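Local coordinates for protein aromatic amino acid aminotransferase I (Candida albicans WO-1, PDB 6HNU) that probably transfers amino groups from aromatic L-amino acids to 2-oxoglutarate, with pyridoxal 5'-phosphate as cofactor, at residues 157-166 with 207-218; 363-373 with 466-475. All coordinates share one frame; numbering follows the deposited sequence.

How the contacts relate
Both contacts join parts of the chain far apart in sequence, and they follow one another in series. Contact 1 comes first: 157-166 meets 207-218 after a 40-residue excursion through helix 167-175, strands 179-186 and 189-190 and helix 192-200, so two neighbouring strands of the large cofactor-binding sheet are brought together. Contact 2 closes a 92-residue loop, which runs through the four-stranded antiparallel sheet and helix 413-426, and lays the start of helix 471-489 beside the end of long helix 334-377. The centres of contacts 1 and 2 lie about 27 Å apart and their nearest atoms about 7 Å, without touching. R463, on the strand leading into 466-475, nevertheless reaches back to N218 of contact 1.

Contact 1 of 2, residues 157-166 with 207-218; sequences DTILVEEYTF and PKFLYTICTGQN. With PLP (pyridoxal-5'-phosphate), chain I; PHE (phenylalanine), chain J.
L160 and L210 pair across neighbouring parallel strands of the mixed sheet that carries pyridoxal phosphate in fold-type I aminotransferases; the turns that follow both strands line the cofactor pocket. L160 makes both bonds of the pair, its N to F209 O at 2.8 Å and its O from Y211 N. On one face, I159 CG2 sits 3.6 Å from the centre of the F209 ring, a CH-pi contact; on the other, L160 CG packs against P207.

Beyond the pairing the strands separate, and the buried E162 carboxylate gathers residues 212-217. I213 N and Q217 NE2 reach E162 OE1 from opposite faces of its plane, each at 3.0 Å, while T212 OG1 donates to E162 OE2 at 2.8 Å. The Q217 amide, standing nearly upright to the carboxylate (87°), also donates to Y164 O, and its OE1 is held by T220. A water with four bonds joins E162 N, E162 OE1, T165 OG1 and Y211 O.

In the pocket, F166 CG lies anti to the backbone N (chi1 -175°), which carries its ring over the pyridine: PLP C3 is 3.4 Å above the F166 ring plane. N218 has its OD1 bonded to R463, and its ND2 donates a hydrogen bond to PLP O3 at 3.2 Å. PLP C4A lies 1.4 Å from the N of the bound phenylalanine, consistent with a covalent adduct.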
loop_
_atom_site.group_PDB
_atom_site.type_symbol
_atom_site.label_atom_id
_atom_site.label_comp_id
_atom_site.label_asym_id
_atom_site.label_seq_id
_atom_site.Cartn_x
_atom_site.Cartn_y
_atom_site.Cartn_z
ATOM N N ASP B 157 12.115 11.507 -17.889
ATOM C CA ASP B 157 12.706 12.508 -16.962
ATOM C C ASP B 157 13.962 11.897 -16.312
ATOM O O ASP B 157 14.174 10.671 -16.362
ATOM C CB ASP B 157 11.729 12.993 -15.883
ATOM C CG ASP B 157 10.616 13.921 -16.341
ATOM O OD1 ASP B 157 10.691 14.435 -17.472
ATOM O OD2 ASP B 157 9.680 14.154 -15.525
ATOM N N THR B 158 14.794 12.746 -15.730
ATOM C CA THR B 158 16.000 12.348 -14.976
ATOM C C THR B 158 15.841 12.711 -13.509
ATOM O O THR B 158 15.359 13.835 -13.186
ATOM C CB THR B 158 17.254 13.008 -15.569
ATOM O OG1 THR B 158 17.416 12.406 -16.848
ATOM C CG2 THR B 158 18.509 12.758 -14.759
ATOM N N ILE B 159 16.325 11.815 -12.664
ATOM C CA ILE B 159 16.659 12.114 -11.237
ATOM C C ILE B 159 18.149 11.878 -10.996
ATOM O O ILE B 159 18.785 11.069 -11.743
ATOM C CB ILE B 159 15.788 11.278 -10.287
ATOM C CG1 ILE B 159 16.021 9.774 -10.439
ATOM C CG2 ILE B 159 14.349 11.670 -10.516
ATOM C CD1 ILE B 159 15.458 8.957 -9.292
ATOM N N LEU B 160 18.695 12.541 -9.976
ATOM C CA LEU B 160 20.055 12.255 -9.503
ATOM C C LEU B 160 19.925 11.275 -8.341
ATOM O O LEU B 160 19.010 11.482 -7.482
ATOM C CB LEU B 160 20.765 13.543 -9.082
ATOM C CG LEU B 160 20.790 14.651 -10.144
ATOM C CD1 LEU B 160 21.393 15.898 -9.557
ATOM C CD2 LEU B 160 21.563 14.178 -11.352
ATOM N N VAL B 161 20.792 10.261 -8.346
ATOM C CA VAL B 161 20.901 9.242 -7.263
ATOM C C VAL B 161 22.366 9.141 -6.854
ATOM O O VAL B 161 23.227 9.439 -7.693
ATOM C CB VAL B 161 20.334 7.871 -7.663
ATOM C CG1 VAL B 161 18.868 7.946 -8.115
ATOM C CG2 VAL B 161 21.175 7.200 -8.751
ATOM N N GLU B 162 22.619 8.683 -5.619
ATOM C CA GLU B 162 23.961 8.302 -5.137
ATOM C C GLU B 162 24.514 7.221 -6.078
ATOM O O GLU B 162 23.763 6.317 -6.469
ATOM C CB GLU B 162 23.901 7.916 -3.659
ATOM C CG GLU B 162 23.610 9.143 -2.818
ATOM C CD GLU B 162 22.944 8.936 -1.473
ATOM O OE1 GLU B 162 22.118 8.023 -1.354
ATOM O OE2 GLU B 162 23.205 9.774 -0.591
ATOM N N GLU B 163 25.796 7.292 -6.440
ATOM C CA GLU B 163 26.320 6.381 -7.492
ATOM C C GLU B 163 26.299 4.938 -6.998
ATOM O O GLU B 163 26.270 4.072 -7.851
ATOM C CB GLU B 163 27.718 6.760 -7.986
ATOM C CG GLU B 163 28.818 6.438 -7.002
ATOM C CD GLU B 163 30.227 6.739 -7.504
ATOM O OE1 GLU B 163 30.923 7.481 -6.821
ATOM O OE2 GLU B 163 30.606 6.211 -8.530
ATOM N N TYR B 164 26.288 4.684 -5.685
ATOM C CA TYR B 164 25.927 3.393 -5.066
ATOM C C TYR B 164 24.712 3.637 -4.186
ATOM O O TYR B 164 24.777 4.531 -3.333
ATOM C CB TYR B 164 27.023 2.777 -4.204
ATOM C CG TYR B 164 28.279 2.506 -4.983
ATOM C CD1 TYR B 164 29.226 3.497 -5.156
ATOM C CD2 TYR B 164 28.456 1.316 -5.640
ATOM C CE1 TYR B 164 30.354 3.301 -5.940
ATOM C CE2 TYR B 164 29.611 1.065 -6.375
ATOM C CZ TYR B 164 30.555 2.070 -6.538
ATOM O OH TYR B 164 31.678 1.885 -7.294
ATOM N N THR B 165 23.629 2.927 -4.459
ATOM C CA THR B 165 22.361 3.209 -3.726
ATOM C C THR B 165 21.496 1.948 -3.644
ATOM O O THR B 165 21.948 0.855 -4.037
ATOM C CB THR B 165 21.655 4.406 -4.378
ATOM O OG1 THR B 165 20.644 4.818 -3.445
ATOM C CG2 THR B 165 21.106 4.111 -5.753
ATOM N N PHE B 166 20.257 2.106 -3.173
ATOM C CA PHE B 166 19.320 1.023 -2.824
ATOM C C PHE B 166 18.748 0.401 -4.097
ATOM O O PHE B 166 18.211 1.142 -4.910
ATOM C CB PHE B 166 18.252 1.657 -1.935
ATOM C CG PHE B 166 17.234 0.726 -1.351
ATOM C CD1 PHE B 166 17.568 -0.578 -1.021
ATOM C CD2 PHE B 166 15.942 1.184 -1.108
ATOM C CE1 PHE B 166 16.634 -1.406 -0.425
ATOM C CE2 PHE B 166 14.997 0.340 -0.552
ATOM C CZ PHE B 166 15.349 -0.950 -0.202
ATOM N N PRO B 207 17.333 17.816 -13.904
ATOM C CA PRO B 207 16.805 16.703 -13.139
ATOM C C PRO B 207 15.698 17.240 -12.229
ATOM O O PRO B 207 15.822 18.336 -11.763
ATOM C CB PRO B 207 17.983 16.168 -12.315
ATOM C CG PRO B 207 19.183 16.950 -12.758
ATOM C CD PRO B 207 18.690 18.180 -13.493
ATOM N N LYS B 208 14.674 16.424 -11.961
ATOM C CA LYS B 208 13.544 16.828 -11.081
ATOM C C LYS B 208 13.997 16.883 -9.630
ATOM O O LYS B 208 13.525 17.757 -8.897
ATOM C CB LYS B 208 12.376 15.862 -11.258
ATOM C CG LYS B 208 11.950 15.703 -12.703
ATOM C CD LYS B 208 11.611 17.002 -13.430
ATOM C CE LYS B 208 10.533 17.830 -12.759
ATOM N NZ LYS B 208 9.194 17.206 -12.925
ATOM N N PHE B 209 14.880 15.987 -9.223
ATOM C CA PHE B 209 15.338 15.960 -7.825
ATOM C C PHE B 209 16.588 15.097 -7.671
ATOM O O PHE B 209 16.999 14.318 -8.578
ATOM C CB PHE B 209 14.178 15.484 -6.938
ATOM C CG PHE B 209 13.640 14.097 -7.179
ATOM C CD1 PHE B 209 14.367 12.960 -6.834
ATOM C CD2 PHE B 209 12.354 13.923 -7.646
ATOM C CE1 PHE B 209 13.852 11.698 -7.041
ATOM C CE2 PHE B 209 11.822 12.654 -7.817
ATOM C CZ PHE B 209 12.569 11.539 -7.501
ATOM N N LEU B 210 17.126 15.184 -6.463
ATOM C CA LEU B 210 18.188 14.297 -5.954
ATOM C C LEU B 210 17.584 13.378 -4.901
ATOM O O LEU B 210 16.865 13.875 -4.025
ATOM C CB LEU B 210 19.337 15.133 -5.374
ATOM C CG LEU B 210 20.305 14.351 -4.482
ATOM C CD1 LEU B 210 21.153 13.391 -5.281
ATOM C CD2 LEU B 210 21.197 15.293 -3.689
ATOM N N TYR B 211 17.827 12.081 -5.058
ATOM C CA TYR B 211 17.399 11.009 -4.134
ATOM C C TYR B 211 18.618 10.671 -3.287
ATOM O O TYR B 211 19.606 10.230 -3.850
ATOM C CB TYR B 211 16.866 9.797 -4.926
ATOM C CG TYR B 211 16.643 8.546 -4.110
ATOM C CD1 TYR B 211 15.624 8.476 -3.173
ATOM C CD2 TYR B 211 17.467 7.442 -4.244
ATOM C CE1 TYR B 211 15.432 7.363 -2.382
ATOM C CE2 TYR B 211 17.296 6.303 -3.473
ATOM C CZ TYR B 211 16.282 6.274 -2.526
ATOM O OH TYR B 211 16.123 5.166 -1.763
ATOM N N THR B 212 18.533 10.857 -1.972
ATOM C CA THR B 212 19.647 10.645 -1.038
ATOM C C THR B 212 19.184 9.834 0.162
ATOM O O THR B 212 18.209 10.203 0.830
ATOM C CB THR B 212 20.340 11.974 -0.681
ATOM O OG1 THR B 212 21.395 11.682 0.221
ATOM C CG2 THR B 212 19.448 13.011 -0.033
ATOM N N ILE B 213 19.937 8.797 0.477
ATOM C CA ILE B 213 19.797 8.105 1.785
ATOM C C ILE B 213 20.905 8.674 2.656
ATOM O O ILE B 213 21.964 8.028 2.793
ATOM C CB ILE B 213 19.884 6.585 1.574
ATOM C CG1 ILE B 213 18.994 6.124 0.421
ATOM C CG2 ILE B 213 19.563 5.860 2.861
ATOM C CD1 ILE B 213 19.386 4.799 -0.202
ATOM N N CYS B 214 20.696 9.867 3.221
ATOM C CA CYS B 214 21.838 10.691 3.615
ATOM C C CYS B 214 22.380 10.251 4.980
ATOM O O CYS B 214 23.506 10.619 5.263
ATOM C CB CYS B 214 21.502 12.164 3.523
ATOM S SG CYS B 214 19.940 12.626 4.292
ATOM N N THR B 215 21.608 9.519 5.784
ATOM C CA THR B 215 22.019 9.003 7.112
ATOM C C THR B 215 22.117 7.476 7.090
ATOM O O THR B 215 21.080 6.800 6.946
ATOM C CB THR B 215 21.079 9.487 8.222
ATOM O OG1 THR B 215 20.869 10.889 8.030
ATOM C CG2 THR B 215 21.653 9.228 9.596
ATOM N N GLY B 216 23.314 6.915 7.255
ATOM C CA GLY B 216 23.462 5.447 7.233
ATOM C C GLY B 216 23.218 4.925 5.819
ATOM O O GLY B 216 22.463 3.905 5.641
ATOM N N GLN B 217 23.705 5.684 4.848
ATOM C CA GLN B 217 23.515 5.492 3.389
ATOM C C GLN B 217 23.655 3.999 3.054
ATOM O O GLN B 217 24.555 3.360 3.579
ATOM C CB GLN B 217 24.546 6.302 2.627
ATOM C CG GLN B 217 24.223 6.622 1.177
ATOM C CD GLN B 217 24.527 5.524 0.176
ATOM O OE1 GLN B 217 25.369 4.649 0.400
ATOM N NE2 GLN B 217 23.811 5.567 -0.940
ATOM N N ASN B 218 22.731 3.465 2.245
ATOM C CA ASN B 218 22.750 2.056 1.789
ATOM C C ASN B 218 23.275 2.068 0.352
ATOM O O ASN B 218 22.578 2.595 -0.521
ATOM C CB ASN B 218 21.343 1.474 1.899
ATOM C CG ASN B 218 21.213 0.035 1.463
ATOM O OD1 ASN B 218 22.202 -0.629 1.173
ATOM N ND2 ASN B 218 19.998 -0.480 1.479
HETATM N N1 PLP I . 14.600 3.026 1.703
HETATM C C2 PLP I . 15.844 2.571 1.878
HETATM C C2A PLP I . 16.979 3.370 1.342
HETATM C C3 PLP I . 16.089 1.372 2.543
HETATM O O3 PLP I . 17.382 0.930 2.626
HETATM C C4 PLP I . 14.995 0.622 3.019
HETATM C C4A PLP I . 15.227 -0.655 3.691
HETATM C C5 PLP I . 13.700 1.132 2.861
HETATM C C6 PLP I . 13.556 2.314 2.178
HETATM C C5A PLP I . 12.480 0.349 3.280
HETATM O O4P PLP I . 11.548 1.192 4.011
HETATM P P PLP I . 10.143 0.736 4.470
HETATM O O1P PLP I . 9.711 1.931 5.290
HETATM O O2P PLP I . 10.343 -0.569 5.292
HETATM O O3P PLP I . 9.298 0.499 3.221
HETATM N N PHE J . 15.959 -1.671 3.033
HETATM C CA PHE J . 15.731 -3.135 3.205
HETATM C C PHE J . 16.836 -3.878 2.442
HETATM O O PHE J . 18.023 -3.705 2.767
HETATM C CB PHE J . 14.306 -3.496 2.776
HETATM C CG PHE J . 14.084 -4.947 2.439
HETATM C CD1 PHE J . 14.601 -5.953 3.246
HETATM C CD2 PHE J . 13.352 -5.302 1.314
HETATM C CE1 PHE J . 14.401 -7.289 2.921
HETATM C CE2 PHE J . 13.150 -6.636 0.995
HETATM C CZ PHE J . 13.666 -7.627 1.804
HETATM O OXT PHE J . 16.583 -4.639 1.495
HETATM O O HOH W 1 20.652 7.592 -3.653
#

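Contact 2 of 2, residues 363-373 with 466-475; sequences YTHKRDVAIDA and YAAVPLDQLV
Helix 363-373, whose K366 and R367 meet Y466, and the opening turn 471-475 of helix 471-489 run nearly parallel, their short axes 9.7 Å apart and inclined by 20°. Y466, in the loop that leads to helix 471-489, lays its ring flat against helix 363-373: R367 CA stands 3.9 Å over the Y466 ring centre, only 6° off the normal. The phenol extends alongside the R367 side chain, and its hydroxyl bonds G391 O. R367 CB and CG continue the cover toward the hydroxyl, A370 CB touches Y466 CD2 at 3.7 Å, and Y363 CD2 comes to the ring edge near its plane. A467 CB lies against Y363 CE2 and OH.

This is the small domain of the aminotransferase fold, where the end of long helix 334-377 and the C-terminal helix lie side by side. L474 CD2 lies 3.7 Å from A370 CB and 4.1 Å from V369 CG1. L471 spreads its branches, CD1 to H365 CD2 at 3.5 Å and CD2 to K366 CG. L43 and L49 of the second subunit pack on this region, against L474 and against Y363 and K366 respectively.

K366 stretches past Y466 O and bends at its last torsion (chi4 -62°), bringing NZ 2.8 Å from a water that donates to Y466 O and V469 O. R367 turns its guanidinium away to D368 in a side-on salt bridge, NE and NH1 both on D368 OD1 at 2.8 Å; NH1 also bonds E255 O and NH2 bonds P388 O.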
loop_
_atom_site.group_PDB
_atom_site.type_symbol
_atom_site.label_atom_id
_atom_site.label_comp_id
_atom_site.label_asym_id
_atom_site.label_seq_id
_atom_site.Cartn_x
_atom_site.Cartn_y
_atom_site.Cartn_z
ATOM N N TYR B 363 22.868 0.086 18.757
ATOM C CA TYR B 363 23.590 0.189 17.452
ATOM C C TYR B 363 25.031 0.656 17.667
ATOM O O TYR B 363 25.913 0.055 16.996
ATOM C CB TYR B 363 22.835 1.054 16.437
ATOM C CG TYR B 363 21.816 0.229 15.695
ATOM C CD1 TYR B 363 20.632 -0.134 16.288
ATOM C CD2 TYR B 363 22.084 -0.277 14.434
ATOM C CE1 TYR B 363 19.702 -0.925 15.647
ATOM C CE2 TYR B 363 21.168 -1.075 13.774
ATOM C CZ TYR B 363 19.961 -1.380 14.366
ATOM O OH TYR B 363 19.042 -2.187 13.776
ATOM N N THR B 364 25.289 1.647 18.520
ATOM C CA THR B 364 26.672 2.110 18.855
ATOM C C THR B 364 27.544 0.910 19.229
ATOM O O THR B 364 28.656 0.777 18.660
ATOM C CB THR B 364 26.655 3.157 19.973
ATOM O OG1 THR B 364 26.028 4.339 19.466
ATOM C CG2 THR B 364 28.048 3.471 20.467
ATOM N N HIS B 365 27.029 0.019 20.062
ATOM C CA HIS B 365 27.818 -1.149 20.547
ATOM C C HIS B 365 28.075 -2.117 19.385
ATOM O O HIS B 365 29.254 -2.560 19.241
ATOM C CB HIS B 365 27.165 -1.818 21.754
ATOM C CG HIS B 365 27.945 -3.007 22.213
ATOM N ND1 HIS B 365 29.272 -2.904 22.587
ATOM C CD2 HIS B 365 27.610 -4.308 22.319
ATOM C CE1 HIS B 365 29.724 -4.105 22.891
ATOM N NE2 HIS B 365 28.729 -4.982 22.730
ATOM N N LYS B 366 27.043 -2.427 18.581
ATOM C CA LYS B 366 27.153 -3.334 17.400
ATOM C C LYS B 366 28.231 -2.816 16.461
ATOM O O LYS B 366 29.055 -3.638 16.031
ATOM C CB LYS B 366 25.844 -3.434 16.618
ATOM C CG LYS B 366 24.711 -4.129 17.346
ATOM C CD LYS B 366 23.441 -4.138 16.528
ATOM C CE LYS B 366 22.226 -4.485 17.360
ATOM N NZ LYS B 366 22.324 -5.838 17.945
ATOM N N ARG B 367 28.207 -1.524 16.159
ATOM C CA ARG B 367 29.182 -0.840 15.283
ATOM C C ARG B 367 30.608 -0.958 15.871
ATOM O O ARG B 367 31.569 -1.245 15.088
ATOM C CB ARG B 367 28.762 0.613 15.096
ATOM C CG ARG B 367 29.680 1.414 14.191
ATOM C CD ARG B 367 31.004 1.877 14.777
ATOM N NE ARG B 367 30.885 2.382 16.151
ATOM C CZ ARG B 367 30.463 3.593 16.482
ATOM N NH1 ARG B 367 30.428 3.967 17.761
ATOM N NH2 ARG B 367 30.113 4.449 15.539
ATOM N N ASP B 368 30.772 -0.756 17.187
ATOM C CA ASP B 368 32.121 -0.815 17.818
ATOM C C ASP B 368 32.682 -2.222 17.638
ATOM O O ASP B 368 33.872 -2.341 17.288
ATOM C CB ASP B 368 32.057 -0.481 19.305
ATOM C CG ASP B 368 31.676 0.950 19.589
ATOM O OD1 ASP B 368 31.906 1.819 18.703
ATOM O OD2 ASP B 368 31.162 1.177 20.709
ATOM N N VAL B 369 31.856 -3.246 17.828
ATOM C CA VAL B 369 32.286 -4.667 17.774
ATOM C C VAL B 369 32.664 -5.014 16.329
ATOM O O VAL B 369 33.730 -5.660 16.106
ATOM C CB VAL B 369 31.196 -5.580 18.358
ATOM C CG1 VAL B 369 31.377 -7.046 17.975
ATOM C CG2 VAL B 369 31.145 -5.406 19.872
ATOM N N ALA B 370 31.838 -4.596 15.371
ATOM C CA ALA B 370 32.089 -4.781 13.925
ATOM C C ALA B 370 33.426 -4.160 13.539
ATOM O O ALA B 370 34.242 -4.881 12.948
ATOM C CB ALA B 370 30.965 -4.192 13.112
ATOM N N ILE B 371 33.635 -2.887 13.831
ATOM C CA ILE B 371 34.799 -2.108 13.346
ATOM C C ILE B 371 36.071 -2.537 14.090
ATOM O O ILE B 371 37.153 -2.579 13.449
ATOM C CB ILE B 371 34.532 -0.612 13.471
ATOM C CG1 ILE B 371 33.304 -0.211 12.642
ATOM C CG2 ILE B 371 35.769 0.195 13.097
ATOM C CD1 ILE B 371 33.364 -0.617 11.170
ATOM N N ASP B 372 35.976 -2.821 15.385
ATOM C CA ASP B 372 37.098 -3.468 16.127
ATOM C C ASP B 372 37.505 -4.767 15.408
ATOM O O ASP B 372 38.713 -5.033 15.288
ATOM C CB ASP B 372 36.691 -3.773 17.571
ATOM C CG ASP B 372 36.612 -2.570 18.484
ATOM O OD1 ASP B 372 37.002 -1.472 18.057
ATOM O OD2 ASP B 372 36.152 -2.755 19.630
ATOM N N ALA B 373 36.547 -5.573 14.963
ATOM C CA ALA B 373 36.852 -6.838 14.274
ATOM C C ALA B 373 37.476 -6.530 12.896
ATOM O O ALA B 373 38.517 -7.154 12.571
ATOM C CB ALA B 373 35.643 -7.733 14.251
ATOM N N TYR B 466 25.905 -5.193 10.831
ATOM C CA TYR B 466 26.117 -5.629 12.239
ATOM C C TYR B 466 24.765 -5.746 12.960
ATOM O O TYR B 466 24.774 -6.009 14.154
ATOM C CB TYR B 466 27.094 -4.694 12.953
ATOM C CG TYR B 466 26.945 -3.222 12.649
ATOM C CD1 TYR B 466 25.888 -2.486 13.164
ATOM C CD2 TYR B 466 27.855 -2.561 11.851
ATOM C CE1 TYR B 466 25.760 -1.140 12.872
ATOM C CE2 TYR B 466 27.764 -1.208 11.566
ATOM C CZ TYR B 466 26.689 -0.498 12.089
ATOM O OH TYR B 466 26.531 0.807 11.783
ATOM N N ALA B 467 23.636 -5.617 12.259
ATOM C CA ALA B 467 22.281 -5.644 12.866
ATOM C C ALA B 467 21.591 -7.012 12.697
ATOM O O ALA B 467 20.454 -7.186 13.201
ATOM C CB ALA B 467 21.463 -4.544 12.240
ATOM N N ALA B 468 22.179 -7.943 11.942
ATOM C CA ALA B 468 21.440 -9.115 11.413
ATOM C C ALA B 468 21.644 -10.328 12.324
ATOM O O ALA B 468 20.676 -11.147 12.407
ATOM C CB ALA B 468 21.827 -9.419 9.976
ATOM N N VAL B 469 22.832 -10.463 12.940
ATOM C CA VAL B 469 23.243 -11.687 13.699
ATOM C C VAL B 469 23.771 -11.277 15.071
ATOM O O VAL B 469 24.267 -10.164 15.273
ATOM C CB VAL B 469 24.305 -12.551 12.966
ATOM C CG1 VAL B 469 23.828 -13.109 11.629
ATOM C CG2 VAL B 469 25.607 -11.806 12.798
ATOM N N PRO B 470 23.724 -12.210 16.043
ATOM C CA PRO B 470 24.390 -12.027 17.336
ATOM C C PRO B 470 25.855 -11.610 17.171
ATOM O O PRO B 470 26.447 -12.021 16.184
ATOM C CB PRO B 470 24.287 -13.429 17.962
ATOM C CG PRO B 470 23.019 -14.008 17.364
ATOM C CD PRO B 470 23.026 -13.503 15.932
ATOM N N LEU B 471 26.412 -10.846 18.120
ATOM C CA LEU B 471 27.682 -10.098 17.941
ATOM C C LEU B 471 28.886 -11.045 17.956
ATOM O O LEU B 471 29.946 -10.658 17.426
ATOM C CB LEU B 471 27.796 -9.018 19.013
ATOM C CG LEU B 471 26.860 -7.829 18.802
ATOM C CD1 LEU B 471 27.041 -6.779 19.892
ATOM C CD2 LEU B 471 27.058 -7.209 17.420
ATOM N N ASP B 472 28.727 -12.236 18.521
ATOM C CA ASP B 472 29.794 -13.268 18.548
ATOM C C ASP B 472 29.925 -13.843 17.131
ATOM O O ASP B 472 31.061 -14.046 16.701
ATOM C CB ASP B 472 29.507 -14.347 19.596
ATOM C CG ASP B 472 28.215 -15.102 19.355
ATOM O OD1 ASP B 472 27.252 -14.470 18.879
ATOM O OD2 ASP B 472 28.177 -16.307 19.645
ATOM N N GLN B 473 28.796 -14.116 16.461
ATOM C CA GLN B 473 28.755 -14.645 15.069
ATOM C C GLN B 473 29.267 -13.561 14.113
ATOM O O GLN B 473 29.904 -13.932 13.101
ATOM C CB GLN B 473 27.365 -15.162 14.705
ATOM C CG GLN B 473 26.951 -16.384 15.510
ATOM C CD GLN B 473 28.095 -17.358 15.695
ATOM O OE1 GLN B 473 28.747 -17.768 14.734
ATOM N NE2 GLN B 473 28.354 -17.738 16.940
ATOM N N LEU B 474 29.057 -12.284 14.442
ATOM C CA LEU B 474 29.641 -11.150 13.691
ATOM C C LEU B 474 31.170 -11.278 13.704
ATOM O O LEU B 474 31.795 -11.158 12.616
ATOM C CB LEU B 474 29.209 -9.820 14.307
ATOM C CG LEU B 474 29.868 -8.591 13.687
ATOM C CD1 LEU B 474 29.534 -8.514 12.203
ATOM C CD2 LEU B 474 29.426 -7.321 14.387
ATOM N N VAL B 475 31.780 -11.477 14.877
ATOM C CA VAL B 475 33.270 -11.498 15.014
ATOM C C VAL B 475 33.804 -12.717 14.249
ATOM O O VAL B 475 34.811 -12.562 13.530
ATOM C CB VAL B 475 33.716 -11.492 16.491
ATOM C CG1 VAL B 475 35.210 -11.752 16.646
ATOM C CG2 VAL B 475 33.332 -10.190 17.180
HETATM O O HOH W 2 23.123 -7.631 15.990
#